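Local structure of serine protease inhibitor 4, isoform B (Drosophila melanogaster, 4P0F) at residues Ala15-Ser18 with Ile19-Gly23; Gly27-Pro30 with Gly31-Ile34; Thr241-Pro244 with Ala245-Lys249. The protein probably inhibits serine and cysteine endopeptidases as a member of the serpin family, and is seen here in its cleaved form. All coordinates share one frame; numbering follows the deposited sequence.

Interaction 1: residues Ala15-Ser18 with Ile19-Gly23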
loop_
_atom_site.group_PDB
_atom_site.type_symbol
_atom_site.label_atom_id
_atom_site.label_comp_id
_atom_site.label_asym_id
_atom_site.label_seq_id
_atom_site.Cartn_x
_atom_site.Cartn_y
_atom_site.Cartn_z
ATOM N N ALA A 15 -6.459 0.052 8.760
ATOM C CA ALA A 15 -7.122 -1.166 8.289
ATOM C C ALA A 15 -8.449 -0.861 7.595
ATOM O O ALA A 15 -8.779 -1.475 6.581
ATOM C CB ALA A 15 -7.336 -2.155 9.447
ATOM N N LEU A 16 -9.212 0.087 8.126
ATOM C CA LEU A 16 -10.477 0.450 7.504
ATOM C C LEU A 16 -10.227 1.188 6.184
ATOM O O LEU A 16 -10.860 0.890 5.178
ATOM C CB LEU A 16 -11.321 1.298 8.456
ATOM C CG LEU A 16 -12.671 1.806 7.921
ATOM C CD1 LEU A 16 -13.518 0.695 7.334
ATOM C CD2 LEU A 16 -13.433 2.494 9.023
ATOM N N PHE A 17 -9.304 2.146 6.191
ATOM C CA PHE A 17 -8.889 2.797 4.950
ATOM C C PHE A 17 -8.475 1.763 3.903
ATOM O O PHE A 17 -8.835 1.883 2.728
ATOM C CB PHE A 17 -7.743 3.776 5.211
ATOM C CG PHE A 17 -7.292 4.525 3.983
ATOM C CD1 PHE A 17 -8.153 5.375 3.326
ATOM C CD2 PHE A 17 -6.009 4.369 3.486
ATOM C CE1 PHE A 17 -7.746 6.073 2.202
ATOM C CE2 PHE A 17 -5.600 5.061 2.360
ATOM C CZ PHE A 17 -6.482 5.909 1.719
ATOM N N SER A 18 -7.759 0.728 4.339
ATOM C CA SER A 18 -7.286 -0.317 3.438
ATOM C C SER A 18 -8.431 -1.029 2.728
ATOM O O SER A 18 -8.401 -1.199 1.509
ATOM C CB SER A 18 -6.454 -1.359 4.191
ATOM O OG SER A 18 -5.313 -0.789 4.806
ATOM N N ILE A 19 -9.432 -1.483 3.481
ATOM C CA ILE A 19 -10.522 -2.201 2.851
ATOM C C ILE A 19 -11.361 -1.242 2.012
ATOM O O ILE A 19 -11.927 -1.648 1.000
ATOM C CB ILE A 19 -11.392 -2.965 3.891
ATOM C CG1 ILE A 19 -12.041 -2.025 4.900
ATOM C CG2 ILE A 19 -10.527 -3.973 4.620
ATOM C CD1 ILE A 19 -13.082 -2.701 5.774
ATOM N N ASN A 20 -11.426 0.034 2.404
ATOM C CA ASN A 20 -12.122 1.021 1.584
ATOM C C ASN A 20 -11.468 1.145 0.206
ATOM O O ASN A 20 -12.150 1.108 -0.823
ATOM C CB ASN A 20 -12.143 2.389 2.272
ATOM C CG ASN A 20 -13.029 2.422 3.510
ATOM O OD1 ASN A 20 -13.790 1.493 3.788
ATOM N ND2 ASN A 20 -12.965 3.532 4.232
ATOM N N VAL A 21 -10.146 1.285 0.193
ATOM C CA VAL A 21 -9.394 1.425 -1.058
ATOM C C VAL A 21 -9.479 0.139 -1.894
ATOM O O VAL A 21 -9.716 0.183 -3.107
ATOM C CB VAL A 21 -7.921 1.784 -0.773
ATOM C CG1 VAL A 21 -7.080 1.685 -2.041
ATOM C CG2 VAL A 21 -7.829 3.196 -0.184
ATOM N N TYR A 22 -9.306 -0.998 -1.227
ATOM C CA TYR A 22 -9.365 -2.310 -1.878
ATOM C C TYR A 22 -10.703 -2.464 -2.598
ATOM O O TYR A 22 -10.763 -2.899 -3.753
ATOM C CB TYR A 22 -9.148 -3.400 -0.822
ATOM C CG TYR A 22 -9.125 -4.849 -1.272
ATOM C CD1 TYR A 22 -8.375 -5.265 -2.364
ATOM C CD2 TYR A 22 -9.804 -5.813 -0.535
ATOM C CE1 TYR A 22 -8.345 -6.603 -2.736
ATOM C CE2 TYR A 22 -9.782 -7.145 -0.896
ATOM C CZ TYR A 22 -9.052 -7.538 -1.991
ATOM O OH TYR A 22 -9.058 -8.875 -2.318
ATOM N N GLY A 23 -11.783 -2.071 -1.929
ATOM C CA GLY A 23 -13.094 -2.145 -2.532
ATOM C C GLY A 23 -13.236 -1.289 -3.775
ATOM O O GLY A 23 -13.801 -1.737 -4.768
#

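Interaction 2: residues Gly27-Pro30 with Gly31-Ile34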
loop_
_atom_site.group_PDB
_atom_site.type_symbol
_atom_site.label_atom_id
_atom_site.label_comp_id
_atom_site.label_asym_id
_atom_site.label_seq_id
_atom_site.Cartn_x
_atom_site.Cartn_y
_atom_site.Cartn_z
ATOM N N GLY A 27 -13.407 -2.727 -7.787
ATOM C CA GLY A 27 -14.445 -2.265 -8.683
ATOM C C GLY A 27 -13.874 -1.644 -9.942
ATOM O O GLY A 27 -14.441 -1.795 -11.019
ATOM N N GLN A 28 -12.751 -0.941 -9.811
ATOM C CA GLN A 28 -12.144 -0.250 -10.947
ATOM C C GLN A 28 -11.367 -1.228 -11.835
ATOM O O GLN A 28 -11.248 -1.012 -13.041
ATOM C CB GLN A 28 -11.218 0.883 -10.460
ATOM C CG GLN A 28 -10.776 1.858 -11.555
ATOM C CD GLN A 28 -9.746 2.888 -11.079
ATOM O OE1 GLN A 28 -9.814 3.386 -9.953
ATOM N NE2 GLN A 28 -8.785 3.206 -11.947
ATOM N N LYS A 29 -10.851 -2.301 -11.233
ATOM C CA LYS A 29 -9.995 -3.264 -11.936
ATOM C C LYS A 29 -10.344 -4.708 -11.543
ATOM O O LYS A 29 -9.564 -5.378 -10.866
ATOM C CB LYS A 29 -8.518 -2.979 -11.631
ATOM C CG LYS A 29 -8.118 -1.512 -11.778
ATOM C CD LYS A 29 -6.941 -1.327 -12.715
ATOM C CE LYS A 29 -6.498 0.128 -12.743
ATOM N NZ LYS A 29 -5.022 0.272 -12.858
ATOM N N PRO A 30 -11.518 -5.198 -11.986
ATOM C CA PRO A 30 -12.151 -6.426 -11.472
ATOM C C PRO A 30 -11.389 -7.745 -11.674
ATOM O O PRO A 30 -11.451 -8.590 -10.781
ATOM C CB PRO A 30 -13.484 -6.473 -12.235
ATOM C CG PRO A 30 -13.283 -5.612 -13.430
ATOM C CD PRO A 30 -12.363 -4.527 -12.988
ATOM N N GLY A 31 -10.701 -7.922 -12.797
ATOM C CA GLY A 31 -10.083 -9.203 -13.109
ATOM C C GLY A 31 -8.579 -9.253 -12.910
ATOM O O GLY A 31 -7.910 -10.133 -13.455
ATOM N N GLU A 32 -8.054 -8.324 -12.115
ATOM C CA GLU A 32 -6.611 -8.139 -11.977
ATOM C C GLU A 32 -6.092 -8.542 -10.610
ATOM O O GLU A 32 -6.793 -8.412 -9.603
ATOM C CB GLU A 32 -6.244 -6.676 -12.236
ATOM C CG GLU A 32 -6.383 -6.266 -13.693
ATOM C CD GLU A 32 -5.937 -4.836 -13.947
ATOM O OE1 GLU A 32 -5.073 -4.338 -13.197
ATOM O OE2 GLU A 32 -6.454 -4.212 -14.897
ATOM N N ASN A 33 -4.845 -9.000 -10.579
ATOM C CA ASN A 33 -4.167 -9.268 -9.319
ATOM C C ASN A 33 -3.705 -7.983 -8.658
ATOM O O ASN A 33 -2.552 -7.584 -8.762
ATOM C CB ASN A 33 -2.982 -10.197 -9.532
ATOM C CG ASN A 33 -3.407 -11.583 -9.968
ATOM O OD1 ASN A 33 -4.586 -11.926 -9.921
ATOM N ND2 ASN A 33 -2.450 -12.386 -10.407
ATOM N N ILE A 34 -4.620 -7.348 -7.953
ATOM C CA ILE A 34 -4.327 -6.100 -7.287
ATOM C C ILE A 34 -3.295 -6.295 -6.183
ATOM O O ILE A 34 -3.362 -7.255 -5.430
ATOM C CB ILE A 34 -5.628 -5.506 -6.712
ATOM C CG1 ILE A 34 -6.572 -5.151 -7.867
ATOM C CG2 ILE A 34 -5.347 -4.279 -5.844
ATOM C CD1 ILE A 34 -7.976 -4.801 -7.433
HETATM O O HOH W 1 -8.999 -7.536 -8.821
#

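Interaction 3: residues Thr241-Pro244 with Ala245-Lys249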
loop_
_atom_site.group_PDB
_atom_site.type_symbol
_atom_site.label_atom_id
_atom_site.label_comp_id
_atom_site.label_asym_id
_atom_site.label_seq_id
_atom_site.Cartn_x
_atom_site.Cartn_y
_atom_site.Cartn_z
ATOM N N THR A 241 -15.348 -19.965 -6.552
ATOM C CA THR A 241 -15.846 -18.735 -7.156
ATOM C C THR A 241 -16.186 -17.677 -6.103
ATOM O O THR A 241 -16.891 -16.713 -6.394
ATOM C CB THR A 241 -17.105 -19.014 -7.991
ATOM O OG1 THR A 241 -18.072 -19.679 -7.173
ATOM C CG2 THR A 241 -16.780 -19.899 -9.190
ATOM N N GLY A 242 -15.678 -17.856 -4.888
ATOM C CA GLY A 242 -16.143 -17.083 -3.747
ATOM C C GLY A 242 -15.443 -15.766 -3.427
ATOM O O GLY A 242 -15.819 -15.098 -2.468
ATOM N N LEU A 243 -14.442 -15.364 -4.203
ATOM C CA LEU A 243 -13.661 -14.201 -3.791
ATOM C C LEU A 243 -14.483 -12.904 -3.830
ATOM O O LEU A 243 -14.441 -12.132 -2.874
ATOM C CB LEU A 243 -12.394 -14.048 -4.639
ATOM C CG LEU A 243 -11.460 -12.913 -4.194
ATOM C CD1 LEU A 243 -10.990 -13.083 -2.758
ATOM C CD2 LEU A 243 -10.265 -12.804 -5.131
ATOM N N PRO A 244 -15.226 -12.649 -4.922
ATOM C CA PRO A 244 -15.990 -11.391 -4.929
ATOM C C PRO A 244 -16.928 -11.247 -3.728
ATOM O O PRO A 244 -17.032 -10.155 -3.159
ATOM C CB PRO A 244 -16.785 -11.471 -6.236
ATOM C CG PRO A 244 -15.962 -12.349 -7.120
ATOM C CD PRO A 244 -15.369 -13.379 -6.198
ATOM N N ALA A 245 -17.578 -12.337 -3.334
ATOM C CA ALA A 245 -18.470 -12.317 -2.175
ATOM C C ALA A 245 -17.682 -12.117 -0.885
ATOM O O ALA A 245 -18.115 -11.396 0.009
ATOM C CB ALA A 245 -19.277 -13.597 -2.108
ATOM N N LEU A 246 -16.514 -12.749 -0.786
ATOM C CA LEU A 246 -15.659 -12.553 0.387
ATOM C C LEU A 246 -15.235 -11.104 0.500
ATOM O O LEU A 246 -15.200 -10.542 1.595
ATOM C CB LEU A 246 -14.409 -13.438 0.326
ATOM C CG LEU A 246 -13.366 -13.194 1.428
ATOM C CD1 LEU A 246 -13.957 -13.417 2.807
ATOM C CD2 LEU A 246 -12.145 -14.096 1.238
ATOM N N GLU A 247 -14.905 -10.506 -0.640
ATOM C CA GLU A 247 -14.422 -9.132 -0.673
ATOM C C GLU A 247 -15.487 -8.206 -0.119
ATOM O O GLU A 247 -15.189 -7.267 0.614
ATOM C CB GLU A 247 -14.050 -8.717 -2.095
ATOM C CG GLU A 247 -12.770 -9.362 -2.594
ATOM C CD GLU A 247 -12.408 -8.952 -4.017
ATOM O OE1 GLU A 247 -13.256 -8.347 -4.707
ATOM O OE2 GLU A 247 -11.266 -9.234 -4.442
ATOM N N GLU A 248 -16.731 -8.489 -0.477
ATOM C CA GLU A 248 -17.867 -7.708 0.005
ATOM C C GLU A 248 -18.098 -7.907 1.498
ATOM O O GLU A 248 -18.409 -6.954 2.218
ATOM C CB GLU A 248 -19.135 -8.082 -0.766
ATOM C CG GLU A 248 -19.133 -7.636 -2.219
ATOM C CD GLU A 248 -20.258 -8.261 -3.031
ATOM O OE1 GLU A 248 -21.160 -8.883 -2.430
ATOM O OE2 GLU A 248 -20.236 -8.135 -4.272
ATOM N N LYS A 249 -17.958 -9.143 1.959
ATOM C CA LYS A 249 -18.191 -9.466 3.364
ATOM C C LYS A 249 -17.092 -8.977 4.302
ATOM O O LYS A 249 -17.339 -8.789 5.490
ATOM C CB LYS A 249 -18.362 -10.967 3.545
ATOM C CG LYS A 249 -19.653 -11.511 2.972
ATOM C CD LYS A 249 -19.765 -13.005 3.202
ATOM C CE LYS A 249 -20.748 -13.643 2.231
ATOM N NZ LYS A 249 -20.586 -15.123 2.140
HETATM O O HOH W 2 -18.376 -14.639 -5.047
HETATM O O HOH W 3 -16.890 -7.999 -4.703
#

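Interaction 1: residues Ala15-Ser18 with Ile19-Gly23
Phe17 and Val21, one helical turn apart, make the tight side of this contact. CG2 of Val21 sits over one face of the Phe17 ring, 3.8 Å from its centroid and 19° off the normal, a CH-pi contact displaced toward the rim and closest to CZ. With its CG anti to the backbone N (chi1 -178°), Phe17 holds its ring beside the helix where the methyl can reach it. Ile41 and Gln42 of helix 38-49 pack on the same ring, and Phe36 and Leu289 press on Val21, so this side is buried. Toward solvent the packing is thinner. Leu16 CD1 touches Ile19 CD1 at 3.8 Å and Asn20 OD1 at 3.6 Å, and the Asn20 amide lies against the backbone oxygen of Leu16 without bonding to it through OD1. With alanine in place of Asn20 the amide is gone, and the Leu16 methyl would probably lose a neighbour and be freer to turn. Underneath runs the regular i to i+4 ladder, from Ile19 N to Ala15 O (3.2 Å) through to Tyr22 N to Ser18 O (2.9 Å). Ser18 OG bonds back to Leu14 O. One flank is buried and the other more open, as in a helix packed on the body of a fold, here the long N-terminal helix of the serpin fold.

Interaction 2: residues Gly27-Pro30 with Gly31-Ile34
The aliphatic chain of Lys29 lies against the carboxylate of Glu32, the two side chains running past each other at a slant across a type I beta turn from Lys29 to Glu32. Lys29 CD is the atom that touches, 3.6 Å from both OE1 and OE2 of Glu32, and CB stands 3.9 Å from Glu32 CD. Both chains start alike, with CG anti to the carbonyl carbon, but they differ further out. Glu32 is extended beyond CG (chi2 -177°), whereas Lys29 bends at chi2 (-126°) and again at chi4, and its NZ remains 4.6 Å from Glu32 OE1. That is too far for a salt bridge, so the opposite charges probably attract only weakly while the Lys29 methylenes rest on the carboxylate. Ile34 sends CD1 to 3.8 Å from Lys29 O. A water sits between the carbonyl oxygens of Lys29 and Glu32, 3.0 Å from Lys29 O and doubtfully close to Glu32 O, and its protons cannot be assigned. The turn follows the end of helix 6-28 and leads to strand 35-36: Lys29 and Glu32 lean on Phe278 of strand 263-281, Ile34 packs back on Leu25 and Ser26, and Asn33 bonds to Val378 and Arg379 just beyond strand 370-377.

Interaction 3: residues Thr241-Pro244 with Ala245-Lys249
Backbone bonds tie Gly242-Pro244 to the next turn of the helix. Leu246 N reaches Gly242 O at 3.0 Å, Glu247 N reaches Leu243 O at 2.8 Å, and Glu248 N reaches Pro244 O at 3.2 Å. Two waters add to this polar framework. One accepts from Ala245 N at 3.0 Å and donates to Thr241 O, so an amide of the first turn is bridged back to the preceding loop. The other donates to Pro244 O at 2.7 Å and only weakly to Glu248 OE2, giving that carbonyl oxygen a second partner. The side-chain contacts centre on Leu243. Its CG lies 3.7 Å from Glu247 OE2, and its CD1 meets the Glu247 CG methylene, while the apolar link to Leu246 is looser, with Leu243 CD1 4.3 Å from Leu246 CD2. Glu247 has CG anti to the carbonyl carbon (chi1 -73°) and then runs out straight, which carries its chain across Leu243; OE2 also makes a weak bond to Ser376. Leu246 turns to Val235 and Pro237 of strand 230-237. Proline in the first turn, where its missing N-H costs no helix bond, is characteristic of the start of an alpha-helix, here a short surface helix of the serpin body.

In the fold
Interactions 1 and 2 follow each other along the chain: 15-23 lies within helix 6-28, and interaction 2 carries the chain out of the end of that helix toward strand 35-36, with centres about 14 Å apart. Interaction 3 comes much later in sequence but meets interaction 1 directly, with Tyr22 OH 3.1 Å from Glu247 OE2, a probable hydrogen bond. Ser376 of strand 370-377 joins this group, bonding to Tyr22 OH and weakly to Glu247, and its backbone also pairs with Ile34 of interaction 2. Interactions 2 and 3 do not touch, their nearest atoms being about 6 Å apart. Strand 370-377 therefore connects all three, within the body of the cleaved serpin.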